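Local coordinates for protein histidine phosphotransferase (Caulobacter crescentus, PDB 2OOC) that probably relays phosphoryl groups between histidine kinases and response regulators as a histidine phosphotransfer protein, and is an essential regulator of stalk biogenesis, at residues G22-V27 against A100-E105; V11-L16 against E29-F34. All blocks are in the same frame, centred on the assembly; numbering follows the deposited sequence.

Contact 1. Residues G22-V27 against A100-E105; sequences GDFAVV and AAYAHE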
loop_
_atom_site.group_PDB
_atom_site.type_symbol
_atom_site.label_atom_id
_atom_site.label_comp_id
_atom_site.label_asym_id
_atom_site.label_seq_id
_atom_site.Cartn_x
_atom_site.Cartn_y
_atom_site.Cartn_z
ATOM N N GLY A 22 15.136 -9.599 -6.364
ATOM C CA GLY A 22 15.978 -9.768 -5.208
ATOM C C GLY A 22 16.840 -8.557 -4.898
ATOM O O GLY A 22 17.541 -8.548 -3.870
ATOM N N ASP A 23 16.733 -7.504 -5.716
ATOM C CA ASP A 23 17.612 -6.340 -5.559
ATOM C C ASP A 23 17.010 -5.325 -4.669
ATOM O O ASP A 23 15.955 -4.708 -4.959
ATOM C CB ASP A 23 17.965 -5.742 -6.916
ATOM C CG ASP A 23 19.153 -4.787 -6.826
ATOM O OD1 ASP A 23 19.018 -3.822 -6.067
ATOM O OD2 ASP A 23 20.133 -5.047 -7.515
ATOM N N PHE A 24 17.669 -5.089 -3.550
ATOM C CA PHE A 24 17.094 -4.181 -2.589
ATOM C C PHE A 24 17.004 -2.736 -2.959
ATOM O O PHE A 24 16.164 -2.055 -2.397
ATOM C CB PHE A 24 17.634 -4.469 -1.189
ATOM C CG PHE A 24 17.190 -5.832 -0.725
ATOM C CD1 PHE A 24 15.852 -6.056 -0.355
ATOM C CD2 PHE A 24 18.047 -6.936 -0.823
ATOM C CE1 PHE A 24 15.422 -7.316 -0.013
ATOM C CE2 PHE A 24 17.606 -8.208 -0.471
ATOM C CZ PHE A 24 16.291 -8.395 -0.071
ATOM N N ALA A 25 17.775 -2.258 -3.939
ATOM C CA ALA A 25 17.647 -0.890 -4.372
ATOM C C ALA A 25 16.274 -0.722 -5.040
ATOM O O ALA A 25 15.638 0.341 -4.904
ATOM C CB ALA A 25 18.781 -0.523 -5.331
ATOM N N VAL A 26 15.857 -1.743 -5.775
ATOM C CA VAL A 26 14.544 -1.645 -6.452
ATOM C C VAL A 26 13.403 -1.775 -5.441
ATOM O O VAL A 26 12.412 -1.030 -5.472
ATOM C CB VAL A 26 14.395 -2.663 -7.575
ATOM C CG1 VAL A 26 12.967 -2.640 -8.150
ATOM C CG2 VAL A 26 15.418 -2.390 -8.706
ATOM N N VAL A 27 13.541 -2.670 -4.494
ATOM C CA VAL A 27 12.569 -2.751 -3.416
ATOM C C VAL A 27 12.403 -1.402 -2.716
ATOM O O VAL A 27 11.274 -0.913 -2.567
ATOM C CB VAL A 27 12.973 -3.841 -2.401
ATOM C CG1 VAL A 27 11.981 -3.758 -1.160
ATOM C CG2 VAL A 27 12.989 -5.255 -2.995
ATOM N N ALA A 100 6.650 0.606 6.376
ATOM C CA ALA A 100 7.552 1.409 7.183
ATOM C C ALA A 100 8.488 0.550 8.032
ATOM O O ALA A 100 9.687 0.782 8.218
ATOM C CB ALA A 100 6.787 2.406 8.065
ATOM N N ALA A 101 7.941 -0.526 8.576
ATOM C CA ALA A 101 8.701 -1.447 9.392
ATOM C C ALA A 101 9.770 -2.226 8.612
ATOM O O ALA A 101 10.857 -2.512 9.110
ATOM C CB ALA A 101 7.746 -2.430 10.140
ATOM N N TYR A 102 9.440 -2.579 7.356
ATOM C CA TYR A 102 10.374 -3.262 6.484
ATOM C C TYR A 102 11.538 -2.339 6.170
ATOM O O TYR A 102 12.680 -2.780 6.237
ATOM C CB TYR A 102 9.682 -3.667 5.220
ATOM C CG TYR A 102 10.509 -4.453 4.208
ATOM C CD1 TYR A 102 11.353 -3.798 3.350
ATOM C CD2 TYR A 102 10.396 -5.821 4.104
ATOM C CE1 TYR A 102 12.066 -4.479 2.390
ATOM C CE2 TYR A 102 11.104 -6.525 3.130
ATOM C CZ TYR A 102 11.937 -5.836 2.293
ATOM O OH TYR A 102 12.674 -6.478 1.319
ATOM N N ALA A 103 11.248 -1.085 5.880
ATOM C CA ALA A 103 12.309 -0.086 5.648
ATOM C C ALA A 103 13.194 0.072 6.884
ATOM O O ALA A 103 14.429 0.107 6.828
ATOM C CB ALA A 103 11.708 1.232 5.229
ATOM N N HIS A 104 12.579 0.104 8.073
ATOM C CA HIS A 104 13.329 0.170 9.289
ATOM C C HIS A 104 14.258 -1.007 9.547
ATOM O O HIS A 104 15.384 -0.858 9.986
ATOM C CB HIS A 104 12.313 0.318 10.457
ATOM C CG HIS A 104 12.920 0.743 11.741
ATOM N ND1 HIS A 104 12.449 0.315 12.966
ATOM C CD2 HIS A 104 13.944 1.602 12.025
ATOM C CE1 HIS A 104 13.142 0.873 13.936
ATOM N NE2 HIS A 104 14.039 1.683 13.397
ATOM N N GLU A 105 13.732 -2.197 9.304
ATOM C CA GLU A 105 14.476 -3.427 9.412
ATOM C C GLU A 105 15.702 -3.430 8.502
ATOM O O GLU A 105 16.752 -3.924 8.912
ATOM C CB GLU A 105 13.567 -4.602 9.056
ATOM C CG GLU A 105 12.727 -5.030 10.237
ATOM C CD GLU A 105 11.510 -5.872 9.846
ATOM O OE1 GLU A 105 11.489 -6.466 8.740
ATOM O OE2 GLU A 105 10.558 -5.927 10.667
#
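Tyr102 turns its ring carbon CG away from the backbone N (chi1 -178°), which carries the phenol out from helix 85-111 toward the first turn of helix 24-41. Phe24 takes the other course, with CG trans to the carbonyl carbon and beside the backbone N (chi1 -65°), and its ring comes forward to meet the phenol end. The two side chains cross at about a right angle. Tyr102 OH arrives at the rim of the phenylalanine, in the plane of that ring, 3.2 Å from Phe24 CE1 and 3.6 Å from Phe24 CD1. This is an oxygen against a ring edge, with no stacking of faces and no hydrogen bond between the pair. The hydroxyl finds its polar partner in Glu17 of helix 13-19, to which it is hydrogen-bonded. Next to it, one methyl of Val27 makes the closest carbon-carbon contact: Val27 CG1 lies 3.6 Å from Tyr102 CE1 and 3.7 Å from Tyr102 OH, so the one methyl touches both the ring carbon CE1 and the hydroxyl oxygen. With an alanine in place of Tyr102, Glu17 would probably lose its hydroxyl partner and a gap would open beside the Val27 methyl and the edge of Phe24. The helix start that presents Phe24 is capped by Asp23, whose OD1 accepts from Ala25 N at 2.9 Å. Tyr102 itself is buried, whereas Phe24 remains exposed. The phenol of Tyr102 sits at a junction of three helices: Phe24 and Val27 meet it from the start of helix 24-41, with Leu31 one turn further along, while helix 13-19 approaches with Glu17 and with Phe13, whose ring stacks on that of Tyr102.

Contact 2. Residues V11-L16 against E29-F34; sequences VDFAYL and EVLALF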
loop_
_atom_site.group_PDB
_atom_site.type_symbol
_atom_site.label_atom_id
_atom_site.label_comp_id
_atom_site.label_asym_id
_atom_site.label_seq_id
_atom_site.Cartn_x
_atom_site.Cartn_y
_atom_site.Cartn_z
ATOM N N VAL A 11 1.439 -6.980 3.816
ATOM C CA VAL A 11 2.194 -6.929 2.555
ATOM C C VAL A 11 2.997 -8.196 2.350
ATOM O O VAL A 11 3.688 -8.638 3.242
ATOM C CB VAL A 11 3.084 -5.717 2.523
ATOM C CG1 VAL A 11 3.850 -5.580 1.230
ATOM C CG2 VAL A 11 2.246 -4.459 2.701
ATOM N N ASP A 12 2.881 -8.763 1.145
ATOM C CA ASP A 12 3.633 -9.940 0.783
ATOM C C ASP A 12 4.972 -9.511 0.293
ATOM O O ASP A 12 5.122 -9.190 -0.917
ATOM C CB ASP A 12 2.877 -10.682 -0.347
ATOM C CG ASP A 12 3.400 -12.053 -0.561
ATOM O OD1 ASP A 12 4.616 -12.248 -0.301
ATOM O OD2 ASP A 12 2.591 -12.904 -1.010
ATOM N N PHE A 13 5.979 -9.438 1.167
ATOM C CA PHE A 13 7.233 -8.864 0.752
ATOM C C PHE A 13 7.994 -9.786 -0.205
ATOM O O PHE A 13 8.861 -9.356 -0.970
ATOM C CB PHE A 13 8.098 -8.417 1.966
ATOM C CG PHE A 13 7.579 -7.181 2.624
ATOM C CD1 PHE A 13 7.671 -5.957 2.002
ATOM C CD2 PHE A 13 6.974 -7.254 3.821
ATOM C CE1 PHE A 13 7.156 -4.788 2.637
ATOM C CE2 PHE A 13 6.473 -6.113 4.415
ATOM C CZ PHE A 13 6.556 -4.908 3.842
ATOM N N ALA A 14 7.631 -11.083 -0.198
ATOM C CA ALA A 14 8.222 -11.999 -1.186
ATOM C C ALA A 14 7.852 -11.565 -2.614
ATOM O O ALA A 14 8.668 -11.617 -3.557
ATOM C CB ALA A 14 7.748 -13.384 -0.917
ATOM N N TYR A 15 6.605 -11.135 -2.792
ATOM C CA TYR A 15 6.131 -10.637 -4.089
ATOM C C TYR A 15 6.931 -9.438 -4.542
ATOM O O TYR A 15 7.465 -9.372 -5.647
ATOM C CB TYR A 15 4.626 -10.332 -4.025
ATOM C CG TYR A 15 4.058 -9.847 -5.331
ATOM C CD1 TYR A 15 4.168 -8.504 -5.689
ATOM C CD2 TYR A 15 3.455 -10.720 -6.232
ATOM C CE1 TYR A 15 3.717 -8.060 -6.910
ATOM C CE2 TYR A 15 2.984 -10.278 -7.458
ATOM C CZ TYR A 15 3.124 -8.934 -7.767
ATOM O OH TYR A 15 2.599 -8.555 -8.969
ATOM N N LEU A 16 7.091 -8.497 -3.610
ATOM C CA LEU A 16 7.848 -7.296 -3.951
ATOM C C LEU A 16 9.332 -7.591 -4.237
ATOM O O LEU A 16 9.914 -7.110 -5.211
ATOM C CB LEU A 16 7.730 -6.287 -2.817
ATOM C CG LEU A 16 8.362 -4.949 -3.215
ATOM C CD1 LEU A 16 7.908 -4.450 -4.605
ATOM C CD2 LEU A 16 8.025 -3.984 -2.107
ATOM N N GLU A 29 13.054 1.566 -3.763
ATOM C CA GLU A 29 12.413 2.509 -4.711
ATOM C C GLU A 29 10.903 2.358 -4.732
ATOM O O GLU A 29 10.143 3.330 -4.701
ATOM C CB GLU A 29 12.929 2.213 -6.112
ATOM C CG GLU A 29 12.339 3.129 -7.236
ATOM C CD GLU A 29 12.439 2.532 -8.644
ATOM O OE1 GLU A 29 12.844 1.362 -8.826
ATOM O OE2 GLU A 29 12.113 3.256 -9.601
ATOM N N VAL A 30 10.485 1.110 -4.868
ATOM C CA VAL A 30 9.080 0.845 -5.024
ATOM C C VAL A 30 8.319 1.197 -3.725
ATOM O O VAL A 30 7.218 1.771 -3.756
ATOM C CB VAL A 30 8.835 -0.614 -5.454
ATOM C CG1 VAL A 30 7.334 -0.956 -5.282
ATOM C CG2 VAL A 30 9.362 -0.830 -6.892
ATOM N N LEU A 31 8.915 0.843 -2.603
ATOM C CA LEU A 31 8.314 1.169 -1.289
ATOM C C LEU A 31 8.170 2.692 -1.165
ATOM O O LEU A 31 7.145 3.231 -0.703
ATOM C CB LEU A 31 9.079 0.607 -0.104
ATOM C CG LEU A 31 9.084 -0.921 -0.023
ATOM C CD1 LEU A 31 9.870 -1.278 1.159
ATOM C CD2 LEU A 31 7.628 -1.443 -0.089
ATOM N N ALA A 32 9.205 3.434 -1.587
ATOM C CA ALA A 32 9.124 4.884 -1.540
ATOM C C ALA A 32 8.048 5.467 -2.479
ATOM O O ALA A 32 7.292 6.344 -2.068
ATOM C CB ALA A 32 10.498 5.492 -1.813
ATOM N N LEU A 33 7.904 4.883 -3.668
ATOM C CA LEU A 33 6.848 5.290 -4.571
ATOM C C LEU A 33 5.464 5.025 -3.992
ATOM O O LEU A 33 4.577 5.858 -4.103
ATOM C CB LEU A 33 7.012 4.525 -5.900
ATOM C CG LEU A 33 8.232 4.921 -6.750
ATOM C CD1 LEU A 33 8.364 3.948 -8.018
ATOM C CD2 LEU A 33 8.158 6.398 -7.132
ATOM N N PHE A 34 5.293 3.889 -3.350
ATOM C CA PHE A 34 4.007 3.543 -2.792
ATOM C C PHE A 34 3.652 4.525 -1.677
ATOM O O PHE A 34 2.530 4.986 -1.585
ATOM C CB PHE A 34 3.993 2.143 -2.220
ATOM C CG PHE A 34 2.660 1.747 -1.635
ATOM C CD1 PHE A 34 1.675 1.184 -2.445
ATOM C CD2 PHE A 34 2.356 1.977 -0.314
ATOM C CE1 PHE A 34 0.447 0.873 -1.889
ATOM C CE2 PHE A 34 1.159 1.642 0.262
ATOM C CZ PHE A 34 0.166 1.123 -0.554
#
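Phe13 and Leu16 carry the short helix 13-19 onto Leu31 and Val30 of helix 24-41, and the residues before them set up the approach. Val11, still in the loop, has its backbone N hydrogen-bonded to Asp98 of helix 85-111, and its CG1 methyl lies over one face of the Phe13 ring, displaced toward the rim. Asp12 follows as N-cap: its OD1 receives two weak capping bonds, at 3.2 Å from Ala14 N and 3.4 Å from Tyr15 N, so a single carboxylate oxygen serves two backbone N-H groups of the first turn. Phe13 then reaches the opposite helix with its ring edge, Phe13 CE1 standing 4.3 Å from Leu31 CD2, a loose contact that places the leucine methyl near the ring plane. Leu16 is the chief contributor from this segment. With CG anti to the backbone N (chi1 -173°) the side chain extends toward helix 24-41, where its two methyls meet different residues. Leu16 CD1 comes 3.6 Å from Val30 CG1, the two side chains running past each other in opposite directions. Leu16 CD2 presses on Leu31 CD2 at 3.3 Å, tighter than ordinary van der Waals contact, so the two methyls abut closely. Across the contact there are no hydrogen bonds, and the join is wholly apolar. Val30 also touches Val66 of helix 52-66, and Leu31 rests on Ile99 of helix 85-111, so the residues that receive the N-terminal helix also pack on helices 52-66 and 85-111. A short N-terminal helix packed over one end of an antiparallel four-helix bundle, here with Tyr15 meeting Phe69 edge to face at the start of helix 69-79, is consistent with the Hpt fold.

In the fold
From the N terminus, the chain runs through 11-16 into the rest of helix 13-19, then a short loop, to 22-27 and on along helix 24-41 to 29-34. Contact 2 closes this short helix-loop-helix turn, with 12 residues between its segments. Contact 1 closes a far longer excursion, 72 residues, in which the chain passes through helices 52-66 and 69-79 before helix 85-111 returns. The segments alternate, so the two closures cross rather than nest. Both draw on helix 24-41, and their centres are about 7 Å apart. They adjoin directly, through Tyr102 against Phe13 and Leu31, and Val27 beside Leu16. Together they tie the N-terminal helix and the last helix to helix 24-41.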